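GCN5-related N-acetyltransferase:Aminotransferase, class-II (PDB 2FIW) probably transfers the acetyl group of acetyl coenzyme A, which it binds, to an amino group of its substrate, as GNAT-family N-acetyltransferases do. Local coordinates at residues Q62-A67 with F76-G81; D35-E40 with E149-T154; V137-N142 with T155-L160. All blocks are in the same frame, centred on the assembly; numbering follows the deposited sequence.

Interaction 1 of 3, residues Q62-A67 with F76-G81; sequences QLTLIA and FASLKG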
loop_
_atom_site.group_PDB
_atom_site.type_symbol
_atom_site.label_atom_id
_atom_site.label_comp_id
_atom_site.label_asym_id
_atom_site.label_seq_id
_atom_site.Cartn_x
_atom_site.Cartn_y
_atom_site.Cartn_z
ATOM N N GLN A 62 4.150 12.761 0.050
ATOM C CA GLN A 62 2.878 12.258 -0.467
ATOM C C GLN A 62 1.785 12.407 0.598
ATOM O O GLN A 62 2.027 12.955 1.679
ATOM C CB GLN A 62 3.044 10.809 -0.915
ATOM C CG GLN A 62 3.810 10.676 -2.245
ATOM C CD GLN A 62 4.269 9.248 -2.568
ATOM O OE1 GLN A 62 3.805 8.260 -1.971
ATOM N NE2 GLN A 62 5.202 9.140 -3.506
ATOM N N LEU A 63 0.576 11.961 0.296
ATOM C CA LEU A 63 -0.470 11.924 1.327
ATOM C C LEU A 63 -0.532 10.523 1.927
ATOM O O LEU A 63 -1.092 9.607 1.333
ATOM C CB LEU A 63 -1.834 12.388 0.790
ATOM C CG LEU A 63 -1.958 13.725 0.040
ATOM C CD1 LEU A 63 -3.437 14.025 -0.204
ATOM C CD2 LEU A 63 -1.312 14.904 0.787
ATOM N N THR A 64 0.070 10.380 3.104
ATOM C CA THR A 64 0.329 9.086 3.724
ATOM C C THR A 64 -0.426 8.961 5.039
ATOM O O THR A 64 -0.268 9.778 5.944
ATOM C CB THR A 64 1.874 8.860 3.960
ATOM O OG1 THR A 64 2.573 9.100 2.745
ATOM C CG2 THR A 64 2.177 7.435 4.428
ATOM N N LEU A 65 -1.245 7.922 5.125
ATOM C CA LEU A 65 -2.070 7.664 6.291
ATOM C C LEU A 65 -1.590 6.401 6.976
ATOM O O LEU A 65 -1.178 5.455 6.308
ATOM C CB LEU A 65 -3.545 7.508 5.876
ATOM C CG LEU A 65 -4.334 8.754 5.419
ATOM C CD1 LEU A 65 -5.616 8.368 4.661
ATOM C CD2 LEU A 65 -4.644 9.643 6.632
ATOM N N ILE A 66 -1.661 6.394 8.304
ATOM C CA ILE A 66 -1.296 5.247 9.108
ATOM C C ILE A 66 -2.525 4.683 9.813
ATOM O O ILE A 66 -3.241 5.414 10.491
ATOM C CB ILE A 66 -0.227 5.622 10.139
ATOM C CG1 ILE A 66 1.088 5.930 9.424
ATOM C CG2 ILE A 66 -0.039 4.496 11.166
ATOM C CD1 ILE A 66 2.228 6.178 10.345
ATOM N N ALA A 67 -2.770 3.383 9.637
ATOM C CA ALA A 67 -3.855 2.699 10.337
ATOM C C ALA A 67 -3.358 2.205 11.688
ATOM O O ALA A 67 -2.287 1.590 11.786
ATOM C CB ALA A 67 -4.403 1.560 9.517
ATOM N N PHE A 76 -0.269 1.125 6.514
ATOM C CA PHE A 76 -0.218 2.473 5.954
ATOM C C PHE A 76 -0.488 2.469 4.437
ATOM O O PHE A 76 -0.356 1.431 3.747
ATOM C CB PHE A 76 1.114 3.186 6.291
ATOM C CG PHE A 76 2.271 2.725 5.448
ATOM C CD1 PHE A 76 2.940 1.530 5.751
ATOM C CD2 PHE A 76 2.664 3.455 4.321
ATOM C CE1 PHE A 76 3.998 1.095 4.956
ATOM C CE2 PHE A 76 3.723 3.031 3.526
ATOM C CZ PHE A 76 4.394 1.848 3.847
ATOM N N ALA A 77 -0.897 3.618 3.921
ATOM C CA ALA A 77 -1.082 3.760 2.485
ATOM C C ALA A 77 -0.735 5.183 2.070
ATOM O O ALA A 77 -0.742 6.098 2.892
ATOM C CB ALA A 77 -2.507 3.387 2.074
ATOM N N SER A 78 -0.427 5.354 0.787
ATOM C CA SER A 78 0.117 6.601 0.299
ATOM C C SER A 78 -0.439 6.968 -1.053
ATOM O O SER A 78 -0.378 6.195 -2.012
ATOM C CB SER A 78 1.631 6.519 0.234
ATOM O OG SER A 78 2.220 7.794 0.410
ATOM N N LEU A 79 -1.012 8.163 -1.114
ATOM C CA LEU A 79 -1.463 8.711 -2.373
ATOM C C LEU A 79 -0.378 9.629 -2.943
ATOM O O LEU A 79 0.117 10.519 -2.248
ATOM C CB LEU A 79 -2.784 9.465 -2.176
ATOM C CG LEU A 79 -3.391 10.095 -3.431
ATOM C CD1 LEU A 79 -4.187 9.056 -4.205
ATOM C CD2 LEU A 79 -4.277 11.252 -2.993
ATOM N N LYS A 80 0.017 9.373 -4.189
ATOM C CA LYS A 80 0.908 10.263 -4.921
ATOM C C LYS A 80 0.065 11.094 -5.868
ATOM O O LYS A 80 -0.838 10.572 -6.530
ATOM C CB LYS A 80 1.960 9.483 -5.717
ATOM C CG LYS A 80 2.885 10.372 -6.551
ATOM C CD LYS A 80 4.106 9.621 -7.054
ATOM C CE LYS A 80 4.869 10.473 -8.066
ATOM N NZ LYS A 80 6.356 10.470 -7.820
ATOM N N GLY A 81 0.356 12.394 -5.910
ATOM C CA GLY A 81 -0.289 13.312 -6.846
ATOM C C GLY A 81 -1.791 13.273 -6.652
ATOM O O GLY A 81 -2.261 12.925 -5.562
#
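L63 and L79 exchange backbone hydrogen bonds in both directions, and L65 and A77 do the same, so strands 63-67 and 76-80 pair antiparallel with axes 167° apart. At closest approach these axes are 4.6 Å from each other. The bond from L79 N to L63 O is 2.8 Å long and nearly straight at its hydrogen, 171°. Between these pairs stands the non-hydrogen-bonded pair T64 and S78, where the CA of T64 lies 3.3 Å from the O of A77, a CA-H...O contact.

On the face that carries T64, I66, F76 and S78, the two hydroxyls meet, T64 OG1 and S78 OG being 2.7 Å apart; T64 OG1 is also hydrogen-bonded to the O of L59. The methyl CG2 of T64 comes obliquely to the F76 ring, 4.0 Å from its CD2. That ring is placed by a chi1 of 77°, which sets CG between the backbone N and carbonyl carbon, while I66 crosses at the base and touches F76 CB through CG1. On the other face L63 and L79 lie side by side, CD1 to CD2 at 4.0 Å.

Helix 18-32 packs on the F76 face through T21, I24 and F25, and helix 99-112 covers the leucine face through L107 and L110. Strand 9-12 and strand 84-90 flank the hairpin within the sheet.

Interaction 2 of 3, residues D35-E40 with E149-T154; sequences DDYSEE and EWLANT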
loop_
_atom_site.group_PDB
_atom_site.type_symbol
_atom_site.label_atom_id
_atom_site.label_comp_id
_atom_site.label_asym_id
_atom_site.label_seq_id
_atom_site.Cartn_x
_atom_site.Cartn_y
_atom_site.Cartn_z
ATOM N N ASP A 35 3.892 -16.312 -2.614
ATOM C CA ASP A 35 3.254 -17.085 -3.662
ATOM C C ASP A 35 3.389 -16.424 -5.029
ATOM O O ASP A 35 3.139 -17.057 -6.057
ATOM C CB ASP A 35 1.792 -17.372 -3.324
ATOM C CG ASP A 35 1.630 -18.194 -2.032
ATOM O OD1 ASP A 35 2.542 -18.977 -1.652
ATOM O OD2 ASP A 35 0.564 -18.055 -1.405
ATOM N N ASP A 36 3.791 -15.156 -5.054
ATOM C CA ASP A 36 3.896 -14.469 -6.329
ATOM C C ASP A 36 5.283 -13.902 -6.619
ATOM O O ASP A 36 5.555 -13.488 -7.744
ATOM C CB ASP A 36 2.814 -13.405 -6.467
ATOM C CG ASP A 36 1.435 -13.954 -6.203
ATOM O OD1 ASP A 36 0.785 -14.436 -7.150
ATOM O OD2 ASP A 36 1.011 -13.929 -5.025
ATOM N N TYR A 37 6.147 -13.893 -5.613
ATOM C CA TYR A 37 7.475 -13.314 -5.770
ATOM C C TYR A 37 8.511 -14.199 -5.121
ATOM O O TYR A 37 8.317 -14.645 -3.991
ATOM C CB TYR A 37 7.544 -11.862 -5.217
ATOM C CG TYR A 37 6.618 -10.933 -5.953
ATOM C CD1 TYR A 37 5.310 -10.704 -5.503
ATOM C CD2 TYR A 37 7.014 -10.338 -7.151
ATOM C CE1 TYR A 37 4.434 -9.874 -6.220
ATOM C CE2 TYR A 37 6.147 -9.519 -7.872
ATOM C CZ TYR A 37 4.871 -9.281 -7.400
ATOM O OH TYR A 37 4.041 -8.463 -8.129
ATOM N N SER A 38 9.610 -14.452 -5.833
ATOM C CA SER A 38 10.693 -15.262 -5.277
ATOM C C SER A 38 11.542 -14.466 -4.285
ATOM O O SER A 38 11.528 -13.248 -4.292
ATOM C CB SER A 38 11.527 -15.951 -6.377
ATOM O OG SER A 38 12.189 -15.041 -7.249
ATOM N N GLU A 39 12.238 -15.213 -3.434
ATOM C CA GLU A 39 13.179 -14.734 -2.424
ATOM C C GLU A 39 13.954 -13.437 -2.759
ATOM O O GLU A 39 14.022 -12.506 -1.944
ATOM C CB GLU A 39 14.146 -15.883 -2.087
ATOM C CG GLU A 39 14.695 -16.669 -3.318
ATOM C CD GLU A 39 13.908 -17.952 -3.710
ATOM O OE1 GLU A 39 12.649 -17.999 -3.638
ATOM O OE2 GLU A 39 14.584 -18.918 -4.136
ATOM N N GLU A 40 14.523 -13.388 -3.958
ATOM C CA GLU A 40 15.352 -12.284 -4.413
ATOM C C GLU A 40 14.538 -11.056 -4.826
ATOM O O GLU A 40 14.974 -9.920 -4.634
ATOM C CB GLU A 40 16.216 -12.734 -5.584
ATOM C CG GLU A 40 17.472 -13.487 -5.211
ATOM C CD GLU A 40 18.464 -13.549 -6.381
ATOM O OE1 GLU A 40 18.716 -12.493 -7.008
ATOM O OE2 GLU A 40 18.988 -14.649 -6.671
ATOM N N GLU A 149 16.410 -6.037 -9.775
ATOM C CA GLU A 149 15.482 -7.145 -9.986
ATOM C C GLU A 149 14.318 -6.692 -10.839
ATOM O O GLU A 149 13.976 -5.516 -10.821
ATOM C CB GLU A 149 14.946 -7.673 -8.653
ATOM C CG GLU A 149 15.951 -8.466 -7.853
ATOM C CD GLU A 149 15.980 -9.922 -8.257
ATOM O OE1 GLU A 149 17.081 -10.460 -8.394
ATOM O OE2 GLU A 149 14.905 -10.531 -8.448
ATOM N N TRP A 150 13.714 -7.627 -11.571
ATOM C CA TRP A 150 12.473 -7.374 -12.272
ATOM C C TRP A 150 11.290 -8.018 -11.518
ATOM O O TRP A 150 11.365 -9.179 -11.080
ATOM C CB TRP A 150 12.535 -7.867 -13.725
ATOM C CG TRP A 150 13.498 -7.090 -14.652
ATOM C CD1 TRP A 150 14.178 -5.922 -14.373
ATOM C CD2 TRP A 150 13.835 -7.427 -16.007
ATOM N NE1 TRP A 150 14.932 -5.533 -15.466
ATOM C CE2 TRP A 150 14.738 -6.437 -16.479
ATOM C CE3 TRP A 150 13.481 -8.482 -16.862
ATOM C CZ2 TRP A 150 15.282 -6.471 -17.778
ATOM C CZ3 TRP A 150 14.027 -8.508 -18.152
ATOM C CH2 TRP A 150 14.914 -7.506 -18.592
ATOM N N LEU A 151 10.208 -7.252 -11.373
ATOM C CA LEU A 151 9.028 -7.685 -10.639
ATOM C C LEU A 151 7.825 -7.310 -11.469
ATOM O O LEU A 151 7.748 -6.183 -11.965
ATOM C CB LEU A 151 8.951 -6.993 -9.270
ATOM C CG LEU A 151 9.676 -7.555 -8.052
ATOM C CD1 LEU A 151 11.158 -7.204 -8.027
ATOM C CD2 LEU A 151 9.041 -7.017 -6.802
ATOM N N ALA A 152 6.895 -8.247 -11.639
ATOM C CA ALA A 152 5.662 -7.971 -12.375
ATOM C C ALA A 152 4.676 -7.208 -11.489
ATOM O O ALA A 152 4.716 -7.325 -10.259
ATOM C CB ALA A 152 5.035 -9.246 -12.874
ATOM N N ASN A 153 3.828 -6.402 -12.130
ATOM C CA ASN A 153 2.632 -5.857 -11.509
ATOM C C ASN A 153 1.630 -5.494 -12.579
ATOM O O ASN A 153 1.892 -5.693 -13.756
ATOM C CB ASN A 153 2.918 -4.679 -10.544
ATOM C CG ASN A 153 3.503 -3.465 -11.234
ATOM O OD1 ASN A 153 3.026 -3.026 -12.281
ATOM N ND2 ASN A 153 4.537 -2.904 -10.629
ATOM N N THR A 154 0.472 -4.999 -12.169
ATOM C CA THR A 154 -0.589 -4.656 -13.093
ATOM C C THR A 154 -1.127 -3.277 -12.739
ATOM O O THR A 154 -1.474 -3.001 -11.575
ATOM C CB THR A 154 -1.742 -5.689 -13.035
ATOM O OG1 THR A 154 -1.198 -7.006 -12.997
ATOM C CG2 THR A 154 -2.649 -5.588 -14.249
#
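Y37 lays the CD2-CE2 side of its ring against the L151 side chain, the closest carbons being Y37 CD2 and L151 CD2 at 3.9 Å. The two side chains cross at about a right angle, and the leucine approaches the ring obliquely, with CB, CG and CD2 all near the same ring side. With CG anti to its own carbonyl carbon (chi1 -62°), the tyrosine reaches across from the loop ahead of helix 39-46 to the strand 149-154. There its hydroxyl donates a hydrogen bond to the backbone O of A152, with OH and O only 2.5 Å apart. The carbonyl oxygen sits at the ring edge, close to the ring plane, while the donor is tilted 28° from the plane of the carbonyl group.

A second, more open meeting lies at the other end, where the side chains of E40 and E149 also cross at about a right angle. E149 is bent at chi2, which turns its carboxylate toward E40. Its OE1 comes to 3.0 Å from OE1 of E40, the carboxylate planes being 57° apart.

Around the tyrosine, W45 meets the ring edge-to-face and D125 N is a further hydrogen-bond partner of the hydroxyl. Two bonds thus grip and position the hydroxyl of the buried Y37, whose side chain is about 6 Å from the bound acetyl coenzyme A, while W45 and L151 limit the ring's rotation. The carboxylate pair, by contrast, has two acceptors facing each other; their repulsion would probably be relieved by a shared proton or by screening, and crystal packing may help position the exposed E40.

Interaction 3 of 3, residues V137-N142 with T155-L160; sequences VAKQRN and TMTKSL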
loop_
_atom_site.group_PDB
_atom_site.type_symbol
_atom_site.label_atom_id
_atom_site.label_comp_id
_atom_site.label_asym_id
_atom_site.label_seq_id
_atom_site.Cartn_x
_atom_site.Cartn_y
_atom_site.Cartn_z
ATOM N N VAL A 137 -9.914 -2.102 -12.239
ATOM C CA VAL A 137 -9.917 -2.938 -13.426
ATOM C C VAL A 137 -8.539 -2.965 -14.059
ATOM O O VAL A 137 -7.971 -1.914 -14.355
ATOM C CB VAL A 137 -10.980 -2.457 -14.446
ATOM C CG1 VAL A 137 -10.837 -3.190 -15.784
ATOM C CG2 VAL A 137 -12.394 -2.620 -13.866
ATOM N N ALA A 138 -8.022 -4.175 -14.277
ATOM C CA ALA A 138 -6.695 -4.387 -14.856
ATOM C C ALA A 138 -6.589 -3.799 -16.253
ATOM O O ALA A 138 -7.378 -4.124 -17.136
ATOM C CB ALA A 138 -6.364 -5.857 -14.884
ATOM N N LYS A 139 -5.612 -2.926 -16.448
ATOM C CA LYS A 139 -5.426 -2.280 -17.731
ATOM C C LYS A 139 -4.149 -2.707 -18.435
ATOM O O LYS A 139 -4.140 -2.849 -19.658
ATOM C CB LYS A 139 -5.483 -0.750 -17.589
ATOM C CG LYS A 139 -6.879 -0.207 -17.202
ATOM C CD LYS A 139 -8.025 -0.960 -17.921
ATOM C CE LYS A 139 -9.353 -0.251 -17.795
ATOM N NZ LYS A 139 -9.412 0.923 -18.722
ATOM N N GLN A 140 -3.080 -2.924 -17.669
ATOM C CA GLN A 140 -1.752 -3.126 -18.252
ATOM C C GLN A 140 -0.845 -3.906 -17.305
ATOM O O GLN A 140 -0.634 -3.503 -16.162
ATOM C CB GLN A 140 -1.134 -1.761 -18.620
ATOM C CG GLN A 140 0.164 -1.803 -19.409
ATOM C CD GLN A 140 0.093 -2.727 -20.617
ATOM O OE1 GLN A 140 0.646 -3.827 -20.599
ATOM N NE2 GLN A 140 -0.602 -2.291 -21.670
ATOM N N ARG A 141 -0.335 -5.035 -17.781
ATOM C CA ARG A 141 0.660 -5.807 -17.064
ATOM C C ARG A 141 2.021 -5.147 -17.313
ATOM O O ARG A 141 2.345 -4.808 -18.447
ATOM C CB ARG A 141 0.604 -7.274 -17.533
ATOM C CG ARG A 141 1.613 -8.242 -16.918
ATOM C CD ARG A 141 0.894 -9.445 -16.266
ATOM N NE ARG A 141 0.754 -9.158 -14.847
ATOM C CZ ARG A 141 1.285 -9.843 -13.839
ATOM N NH1 ARG A 141 1.957 -10.964 -14.014
ATOM N NH2 ARG A 141 1.085 -9.398 -12.607
ATOM N N ASN A 142 2.785 -4.911 -16.247
ATOM C CA ASN A 142 4.090 -4.264 -16.343
ATOM C C ASN A 142 5.157 -5.064 -15.634
ATOM O O ASN A 142 4.874 -5.972 -14.860
ATOM C CB ASN A 142 4.109 -2.866 -15.697
ATOM C CG ASN A 142 2.782 -2.131 -15.776
ATOM O OD1 ASN A 142 2.322 -1.733 -16.858
ATOM N ND2 ASN A 142 2.181 -1.905 -14.617
ATOM N N THR A 155 -1.189 -2.421 -13.753
ATOM C CA THR A 155 -1.872 -1.139 -13.653
ATOM C C THR A 155 -3.366 -1.424 -13.679
ATOM O O THR A 155 -3.851 -2.134 -14.544
ATOM C CB THR A 155 -1.472 -0.196 -14.806
ATOM O OG1 THR A 155 -0.048 -0.078 -14.841
ATOM C CG2 THR A 155 -2.089 1.186 -14.625
HETATM N N MSE A 156 -4.069 -0.902 -12.683
HETATM C CA MSE A 156 -5.497 -1.124 -12.507
HETATM C C MSE A 156 -6.097 0.221 -12.155
HETATM O O MSE A 156 -5.528 0.962 -11.354
HETATM C CB MSE A 156 -5.771 -2.119 -11.372
HETATM C CG MSE A 156 -4.932 -3.386 -11.421
HETATM SE SE MSE A 156 -5.493 -4.697 -10.151
HETATM C CE MSE A 156 -4.102 -5.899 -10.361
ATOM N N THR A 157 -7.231 0.546 -12.765
ATOM C CA THR A 157 -7.851 1.863 -12.571
ATOM C C THR A 157 -9.274 1.749 -12.038
ATOM O O THR A 157 -9.969 0.776 -12.318
ATOM C CB THR A 157 -7.853 2.703 -13.874
ATOM O OG1 THR A 157 -8.579 1.999 -14.887
ATOM C CG2 THR A 157 -6.429 2.969 -14.371
ATOM N N LYS A 158 -9.682 2.739 -11.251
ATOM C CA LYS A 158 -11.049 2.832 -10.754
ATOM C C LYS A 158 -11.640 4.215 -11.020
ATOM O O LYS A 158 -11.024 5.238 -10.688
ATOM C CB LYS A 158 -11.105 2.525 -9.258
ATOM C CG LYS A 158 -12.526 2.413 -8.695
ATOM C CD LYS A 158 -12.513 2.358 -7.188
ATOM C CE LYS A 158 -13.905 2.205 -6.627
ATOM N NZ LYS A 158 -13.863 1.923 -5.160
ATOM N N SER A 159 -12.834 4.232 -11.621
ATOM C CA SER A 159 -13.620 5.468 -11.788
ATOM C C SER A 159 -14.217 5.869 -10.437
ATOM O O SER A 159 -14.766 5.017 -9.717
ATOM C CB SER A 159 -14.735 5.271 -12.821
ATOM O OG SER A 159 -15.077 6.506 -13.452
ATOM N N LEU A 160 -14.102 7.150 -10.086
ATOM C CA LEU A 160 -14.569 7.636 -8.787
ATOM C C LEU A 160 -16.003 8.192 -8.836
ATOM O O LEU A 160 -16.455 8.743 -9.857
ATOM C CB LEU A 160 -13.595 8.682 -8.224
ATOM C CG LEU A 160 -12.517 8.301 -7.193
ATOM C CD1 LEU A 160 -11.963 6.874 -7.379
ATOM C CD2 LEU A 160 -11.372 9.330 -7.186
#
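V137 and T157 form the regular, closely bonded end of this antiparallel pairing: V137 N donates to T157 O at 2.9 Å, and T157 N returns a bond to V137 O. Next to them A138 and M156 (selenomethionine) make a non-hydrogen-bonded pair. A chi1 of -48° sets the selenomethionine CG beside its own backbone N, 4.0 Å from the CA of A138, and its extended chain then runs on toward A128 and F131 of helix 128-132.

At T155 the regular spacing breaks. Its O accepts a nearly straight bond from K139 N at 2.7 Å and a weak one from Q140 N at 3.3 Å, while T155 N donates to Q140 O. Beyond this, the amide of N142 points ND2 at T155 OG1, 2.9 Å away and near the amide plane; N142 ND2 also bonds to N153 OD1, and T155 OG1 to D122 OD1.

The looser side is the exposed K139, whose bent aliphatic chain crosses T157 at about a right angle, CG lying 3.6 Å from OG1. Two residues opposite one define a classic beta bulge, here within the C-terminal hairpin at the edge of the GNAT sheet.

In the fold
Along the chain, residues 35-40 come first and wait for their partner 149-154 until 108 residues have passed; interaction 2 therefore closes a long loop containing much of the fold. Interaction 1 nests inside it as a short hairpin closure between 62-67 and 76-81. Interaction 3 opens at 137-142, before that long loop shuts, and closes at 155-160, so interactions 2 and 3 cross. They share strand 149-159 and touch where T154 CG2 packs 3.5 Å from Q140 O. Interaction 1, its centre about 23 Å from that of interaction 2, belongs to the same seven-stranded sheet; the hairpins of interactions 1 and 3 thus lie apart, with strands 84-90 and 118-123 between them.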